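Sortase (Actinomyces oris, PDB 5UTT) is probably a class E sortase, a cysteine transpeptidase of the kind that joins surface proteins to the Gram-positive cell wall. Local coordinates at residues A[34-39]-A[94-99]; A[90-95]-A[163-168]. One frame throughout, in Å; residues are numbered along the deposited sequence.

Contact 1 (A[34-39]-A[94-99])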
loop_
_atom_site.group_PDB
_atom_site.type_symbol
_atom_site.label_atom_id
_atom_site.label_comp_id
_atom_site.label_asym_id
_atom_site.label_seq_id
_atom_site.Cartn_x
_atom_site.Cartn_y
_atom_site.Cartn_z
ATOM N N VAL A 34 2.870 3.809 -7.371
ATOM C CA VAL A 34 4.082 2.989 -7.328
ATOM C C VAL A 34 4.897 3.312 -8.590
ATOM O O VAL A 34 4.481 2.953 -9.708
ATOM C CB VAL A 34 3.735 1.500 -7.230
ATOM C CG1 VAL A 34 5.010 0.656 -7.252
ATOM C CG2 VAL A 34 2.855 1.212 -6.005
ATOM N N PRO A 35 6.060 3.942 -8.447
ATOM C CA PRO A 35 6.804 4.351 -9.661
ATOM C C PRO A 35 7.162 3.244 -10.663
ATOM O O PRO A 35 7.177 3.473 -11.875
ATOM C CB PRO A 35 8.050 4.984 -9.068
ATOM C CG PRO A 35 7.569 5.574 -7.791
ATOM C CD PRO A 35 6.683 4.511 -7.223
ATOM N N LYS A 36 7.369 2.023 -10.188
ATOM C CA LYS A 36 7.570 0.894 -11.117
ATOM C C LYS A 36 6.340 0.451 -11.921
ATOM O O LYS A 36 6.440 -0.480 -12.739
ATOM C CB LYS A 36 8.102 -0.293 -10.367
ATOM C CG LYS A 36 9.587 -0.127 -10.075
ATOM C CD LYS A 36 10.208 -1.480 -9.914
ATOM C CE LYS A 36 11.708 -1.449 -10.068
ATOM N NZ LYS A 36 12.212 -2.716 -9.486
ATOM N N TRP A 37 5.198 1.024 -11.631
ATOM C CA TRP A 37 3.969 0.697 -12.327
ATOM C C TRP A 37 3.601 1.775 -13.338
ATOM O O TRP A 37 2.566 1.614 -14.066
ATOM C CB TRP A 37 2.811 0.447 -11.339
ATOM C CG TRP A 37 2.982 -0.772 -10.477
ATOM C CD1 TRP A 37 3.935 -1.758 -10.619
ATOM C CD2 TRP A 37 2.183 -1.166 -9.352
ATOM N NE1 TRP A 37 3.804 -2.689 -9.658
ATOM C CE2 TRP A 37 2.752 -2.367 -8.851
ATOM C CE3 TRP A 37 1.073 -0.617 -8.693
ATOM C CZ2 TRP A 37 2.226 -3.037 -7.753
ATOM C CZ3 TRP A 37 0.573 -1.286 -7.592
ATOM C CH2 TRP A 37 1.167 -2.478 -7.131
ATOM N N TYR A 38 4.421 2.819 -13.467
ATOM C CA TYR A 38 4.236 3.781 -14.554
ATOM C C TYR A 38 4.353 2.998 -15.864
ATOM O O TYR A 38 5.306 2.256 -16.077
ATOM C CB TYR A 38 5.205 4.933 -14.502
ATOM C CG TYR A 38 4.831 6.019 -13.529
ATOM C CD1 TYR A 38 3.580 6.642 -13.580
ATOM C CD2 TYR A 38 5.743 6.461 -12.575
ATOM C CE1 TYR A 38 3.243 7.657 -12.706
ATOM C CE2 TYR A 38 5.418 7.468 -11.695
ATOM C CZ TYR A 38 4.189 8.078 -11.765
ATOM O OH TYR A 38 3.924 9.081 -10.880
ATOM N N GLY A 39 3.335 3.101 -16.704
ATOM C CA GLY A 39 3.334 2.404 -17.984
ATOM C C GLY A 39 2.683 1.039 -17.921
ATOM O O GLY A 39 2.436 0.422 -18.963
ATOM N N LEU A 94 7.124 -6.939 -9.499
ATOM C CA LEU A 94 8.210 -6.099 -9.988
ATOM C C LEU A 94 8.883 -5.410 -8.833
ATOM O O LEU A 94 9.895 -4.805 -9.029
ATOM C CB LEU A 94 7.726 -5.025 -10.950
ATOM C CG LEU A 94 7.030 -5.499 -12.253
ATOM C CD1 LEU A 94 6.623 -4.244 -13.006
ATOM C CD2 LEU A 94 7.921 -6.380 -13.092
ATOM N N LEU A 95 8.309 -5.489 -7.648
ATOM C CA LEU A 95 8.804 -4.689 -6.531
ATOM C C LEU A 95 9.963 -5.418 -5.871
ATOM O O LEU A 95 9.859 -6.594 -5.460
ATOM C CB LEU A 95 7.655 -4.411 -5.553
ATOM C CG LEU A 95 6.468 -3.627 -6.129
ATOM C CD1 LEU A 95 5.318 -3.528 -5.159
ATOM C CD2 LEU A 95 6.957 -2.243 -6.503
ATOM N N GLN A 96 11.080 -4.708 -5.766
ATOM C CA GLN A 96 12.285 -5.241 -5.190
ATOM C C GLN A 96 12.699 -4.331 -4.029
ATOM O O GLN A 96 12.267 -3.181 -3.926
ATOM C CB GLN A 96 13.372 -5.279 -6.276
ATOM C CG GLN A 96 12.939 -5.983 -7.568
ATOM C CD GLN A 96 13.927 -5.834 -8.717
ATOM O OE1 GLN A 96 15.106 -5.584 -8.514
ATOM N NE2 GLN A 96 13.439 -6.017 -9.947
ATOM N N GLU A 97 13.588 -4.838 -3.190
ATOM C CA GLU A 97 14.098 -4.026 -2.107
ATOM C C GLU A 97 14.534 -2.640 -2.577
ATOM O O GLU A 97 15.292 -2.481 -3.552
ATOM C CB GLU A 97 15.252 -4.738 -1.447
ATOM C CG GLU A 97 15.721 -4.034 -0.187
ATOM C CD GLU A 97 17.021 -4.583 0.316
ATOM O OE1 GLU A 97 17.566 -5.541 -0.294
ATOM O OE2 GLU A 97 17.509 -4.031 1.337
ATOM N N GLY A 98 14.077 -1.625 -1.863
ATOM C CA GLY A 98 14.385 -0.232 -2.183
ATOM C C GLY A 98 13.439 0.484 -3.129
ATOM O O GLY A 98 13.442 1.718 -3.217
ATOM N N ASP A 99 12.570 -0.265 -3.800
ATOM C CA ASP A 99 11.563 0.405 -4.615
ATOM C C ASP A 99 10.585 1.218 -3.774
ATOM O O ASP A 99 10.226 0.832 -2.645
ATOM C CB ASP A 99 10.804 -0.643 -5.423
ATOM C CG ASP A 99 11.657 -1.275 -6.501
ATOM O OD1 ASP A 99 12.627 -0.634 -6.975
ATOM O OD2 ASP A 99 11.352 -2.402 -6.909
#

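Contact 2 (A[90-95]-A[163-168])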
loop_
_atom_site.group_PDB
_atom_site.type_symbol
_atom_site.label_atom_id
_atom_site.label_comp_id
_atom_site.label_asym_id
_atom_site.label_seq_id
_atom_site.Cartn_x
_atom_site.Cartn_y
_atom_site.Cartn_z
ATOM N N ARG A 90 -1.473 -6.076 -10.296
ATOM C CA ARG A 90 -1.042 -7.078 -11.248
ATOM C C ARG A 90 0.451 -7.347 -11.194
ATOM O O ARG A 90 0.881 -8.514 -11.279
ATOM C CB ARG A 90 -1.382 -6.609 -12.654
ATOM C CG ARG A 90 -1.060 -7.624 -13.729
ATOM C CD ARG A 90 -1.337 -6.993 -15.075
ATOM N NE ARG A 90 -1.310 -7.967 -16.130
ATOM C CZ ARG A 90 -1.413 -7.668 -17.422
ATOM N NH1 ARG A 90 -1.539 -6.398 -17.808
ATOM N NH2 ARG A 90 -1.382 -8.638 -18.325
ATOM N N ARG A 91 1.230 -6.277 -11.106
ATOM C CA ARG A 91 2.663 -6.375 -11.288
ATOM C C ARG A 91 3.321 -6.147 -9.962
ATOM O O ARG A 91 4.382 -5.581 -9.900
ATOM C CB ARG A 91 3.180 -5.469 -12.413
ATOM C CG ARG A 91 2.825 -5.976 -13.808
ATOM C CD ARG A 91 3.832 -7.020 -14.276
ATOM N NE ARG A 91 3.711 -8.339 -13.622
ATOM C CZ ARG A 91 2.844 -9.280 -13.972
ATOM N NH1 ARG A 91 1.966 -9.096 -14.980
ATOM N NH2 ARG A 91 2.849 -10.434 -13.316
ATOM N N ILE A 92 2.685 -6.659 -8.907
ATOM C CA ILE A 92 3.289 -6.647 -7.565
ATOM C C ILE A 92 4.670 -7.296 -7.566
ATOM O O ILE A 92 5.521 -6.971 -6.708
ATOM C CB ILE A 92 2.334 -7.302 -6.552
ATOM C CG1 ILE A 92 2.746 -6.941 -5.109
ATOM C CG2 ILE A 92 2.228 -8.795 -6.768
ATOM C CD1 ILE A 92 1.687 -7.221 -4.072
ATOM N N ASP A 93 4.877 -8.209 -8.502
ATOM C CA ASP A 93 6.121 -9.003 -8.608
ATOM C C ASP A 93 7.319 -8.193 -9.100
ATOM O O ASP A 93 8.431 -8.704 -9.067
ATOM C CB ASP A 93 5.929 -10.240 -9.491
ATOM C CG ASP A 93 5.415 -9.897 -10.881
ATOM O OD1 ASP A 93 5.202 -8.721 -11.184
ATOM O OD2 ASP A 93 5.265 -10.830 -11.670
ATOM N N LEU A 94 7.124 -6.939 -9.499
ATOM C CA LEU A 94 8.210 -6.099 -9.988
ATOM C C LEU A 94 8.883 -5.410 -8.833
ATOM O O LEU A 94 9.895 -4.805 -9.029
ATOM C CB LEU A 94 7.726 -5.025 -10.950
ATOM C CG LEU A 94 7.030 -5.499 -12.253
ATOM C CD1 LEU A 94 6.623 -4.244 -13.006
ATOM C CD2 LEU A 94 7.921 -6.380 -13.092
ATOM N N LEU A 95 8.309 -5.489 -7.648
ATOM C CA LEU A 95 8.804 -4.689 -6.531
ATOM C C LEU A 95 9.963 -5.418 -5.871
ATOM O O LEU A 95 9.859 -6.594 -5.460
ATOM C CB LEU A 95 7.655 -4.411 -5.553
ATOM C CG LEU A 95 6.468 -3.627 -6.129
ATOM C CD1 LEU A 95 5.318 -3.528 -5.159
ATOM C CD2 LEU A 95 6.957 -2.243 -6.503
ATOM N N TRP A 163 0.683 -12.974 -2.504
ATOM C CA TRP A 163 1.925 -12.212 -2.628
ATOM C C TRP A 163 1.836 -10.959 -1.758
ATOM O O TRP A 163 0.942 -10.119 -1.896
ATOM C CB TRP A 163 2.188 -11.860 -4.087
ATOM C CG TRP A 163 3.560 -11.329 -4.326
ATOM C CD1 TRP A 163 4.110 -10.150 -3.868
ATOM C CD2 TRP A 163 4.527 -11.902 -5.198
ATOM N NE1 TRP A 163 5.380 -9.987 -4.385
ATOM C CE2 TRP A 163 5.660 -11.072 -5.186
ATOM C CE3 TRP A 163 4.565 -13.082 -5.954
ATOM C CZ2 TRP A 163 6.782 -11.381 -5.913
ATOM C CZ3 TRP A 163 5.679 -13.379 -6.667
ATOM C CH2 TRP A 163 6.774 -12.529 -6.654
ATOM N N ILE A 164 2.818 -10.820 -0.861
ATOM C CA ILE A 164 2.831 -9.766 0.151
ATOM C C ILE A 164 4.078 -8.912 -0.055
ATOM O O ILE A 164 5.156 -9.436 -0.184
ATOM C CB ILE A 164 2.949 -10.327 1.570
ATOM C CG1 ILE A 164 1.963 -11.473 1.800
ATOM C CG2 ILE A 164 2.803 -9.208 2.617
ATOM C CD1 ILE A 164 0.521 -11.049 1.686
ATOM N N VAL A 165 3.903 -7.593 -0.108
ATOM C CA VAL A 165 5.053 -6.665 -0.134
ATOM C C VAL A 165 5.047 -5.787 1.105
ATOM O O VAL A 165 4.067 -5.133 1.399
ATOM C CB VAL A 165 5.091 -5.780 -1.407
ATOM C CG1 VAL A 165 6.224 -4.730 -1.372
ATOM C CG2 VAL A 165 5.266 -6.648 -2.610
ATOM N N HIS A 166 6.187 -5.745 1.783
ATOM C CA HIS A 166 6.367 -4.821 2.922
ATOM C C HIS A 166 7.278 -3.630 2.564
ATOM O O HIS A 166 8.297 -3.810 1.910
ATOM C CB HIS A 166 7.003 -5.570 4.112
ATOM C CG HIS A 166 6.117 -6.596 4.731
ATOM N ND1 HIS A 166 6.496 -7.910 4.922
ATOM C CD2 HIS A 166 4.828 -6.520 5.127
ATOM C CE1 HIS A 166 5.495 -8.576 5.466
ATOM N NE2 HIS A 166 4.466 -7.758 5.583
ATOM N N ALA A 167 6.910 -2.431 3.008
ATOM C CA ALA A 167 7.707 -1.220 2.800
ATOM C C ALA A 167 7.750 -0.410 4.102
ATOM O O ALA A 167 6.739 -0.205 4.762
ATOM C CB ALA A 167 7.192 -0.376 1.630
ATOM N N LYS A 168 8.969 -0.031 4.483
ATOM C CA LYS A 168 9.206 0.776 5.684
ATOM C C LYS A 168 9.193 2.279 5.359
ATOM O O LYS A 168 9.733 2.706 4.341
ATOM C CB LYS A 168 10.548 0.364 6.292
ATOM C CG LYS A 168 10.863 1.069 7.601
ATOM C CD LYS A 168 12.071 0.433 8.292
ATOM C CE LYS A 168 12.560 1.330 9.402
ATOM N NZ LYS A 168 13.599 0.702 10.264
HETATM O O HOH W 1 7.492 -8.143 -4.993
#

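Contact 1 (A[34-39]-A[94-99])
Lys-36 reaches across to Asp-99 and forms a salt bridge, with NZ 2.7 Å from OD2. The ammonium group meets OD2 on its syn side, 24° out of the carboxylate plane. Lys-36 NZ also donates to Leu-94 O at 3.2 Å. This second bond is nearly in line with the carbonyl, at a C=O...N angle of 169°. The lysine chain is extended beyond CG, and this carries NZ to both acceptors.

The remaining contact is apolar. Val-34 CG1 packs on Leu-95 CD2 at 3.6 Å. Trp-37 CZ2 lies 4.1 Å from Leu-95 CD1, while Leu-94 CD1 sits at the edge of the indole. Trp-37 NE1 hydrogen-bonds to the carbonyl oxygen of Arg-91.

Asp-99 is positioned by its own turn. Gln-96 to Asp-99 form a type II beta turn, and Gln-96 N donates to Asp-99 OD2 at 2.6 Å. That N-H comes from the opposite face of the carboxylate plane to NZ. OD2 is therefore gripped by two donors, which limits rotation of the carboxylate. The paired donors probably keep Asp-99 ionised, and the salt bridge ties the loop after strand 28-33 to the turn that leads into strand 100-104 of the sortase beta barrel.

Contact 2 (A[90-95]-A[163-168])
Ile-92 and Asp-93 lie over one face of the Trp-163 indole. The contact sets a 3-10 turn of the loop between strands 74-79 and 100-104 against strand 161-174 of the sortase beta barrel.

Two CH-pi contacts share that face. Ile-92 CG2 stands 3.9 Å from the centroid of the Trp-163 five-membered ring, 19° off its normal. Asp-93 CB stands 4.1 Å from the centroid of the Trp-163 six-membered ring, 26° off its normal. The indole is also stacked with His-117 and meets His-150 edge-to-face.

The apolar packing continues along the strand. Ile-92 has CG1 anti to the backbone N (chi1 -164°), which directs this branch to Val-165 CG2 at 3.6 Å. The same CG1 also touches Trp-163 CD1. Leu-95 adds its CD1 to Val-165, crossing that side chain at about a right angle. Val-165 in turn packs on Val-114 of the adjacent strand 108-120 and on Ile-101 of strand 100-104.

A salt bridge forms within 90-95. Arg-91 grips the Asp-93 carboxylate side-on, with NE 2.9 Å from OD1 and NH2 3.0 Å from OD2. OD1 is met through its syn lone pair, whereas OD2 is met from above the carboxylate plane. Glu-156 is a second acidic partner of Arg-91. The double grip fixes the carboxylate, while Asp-93 CB rests on the ring.

One water joins the two segments. It lies in the indole plane at the ring edge and accepts from Trp-163 NE1 at 2.9 Å. The carbonyl oxygens Ile-92 O and Leu-95 O also lie 2.9 Å from this water oxygen.

Overall arrangement
Both contacts are built on the long loop between strands 74-79 and 100-104, and their segments overlap at Leu-94 and Leu-95, the latter taking part in both. Their centres are about 8 Å apart, on the same side of the chain's centre. Along the chain, 34-39 comes first, then 90-95 and 94-99, and 163-168 last. Contact 1 fastens the end of this loop to the segment that follows strand 28-33. Contact 2 sets the preceding turn on strand 161-174. They touch directly where the Trp-37 indole reaches Arg-91 and Ile-92. Together they join early, middle and late parts of the sortase domain in this C-terminal fragment of a longer protein, through one loop packed against the beta sheet.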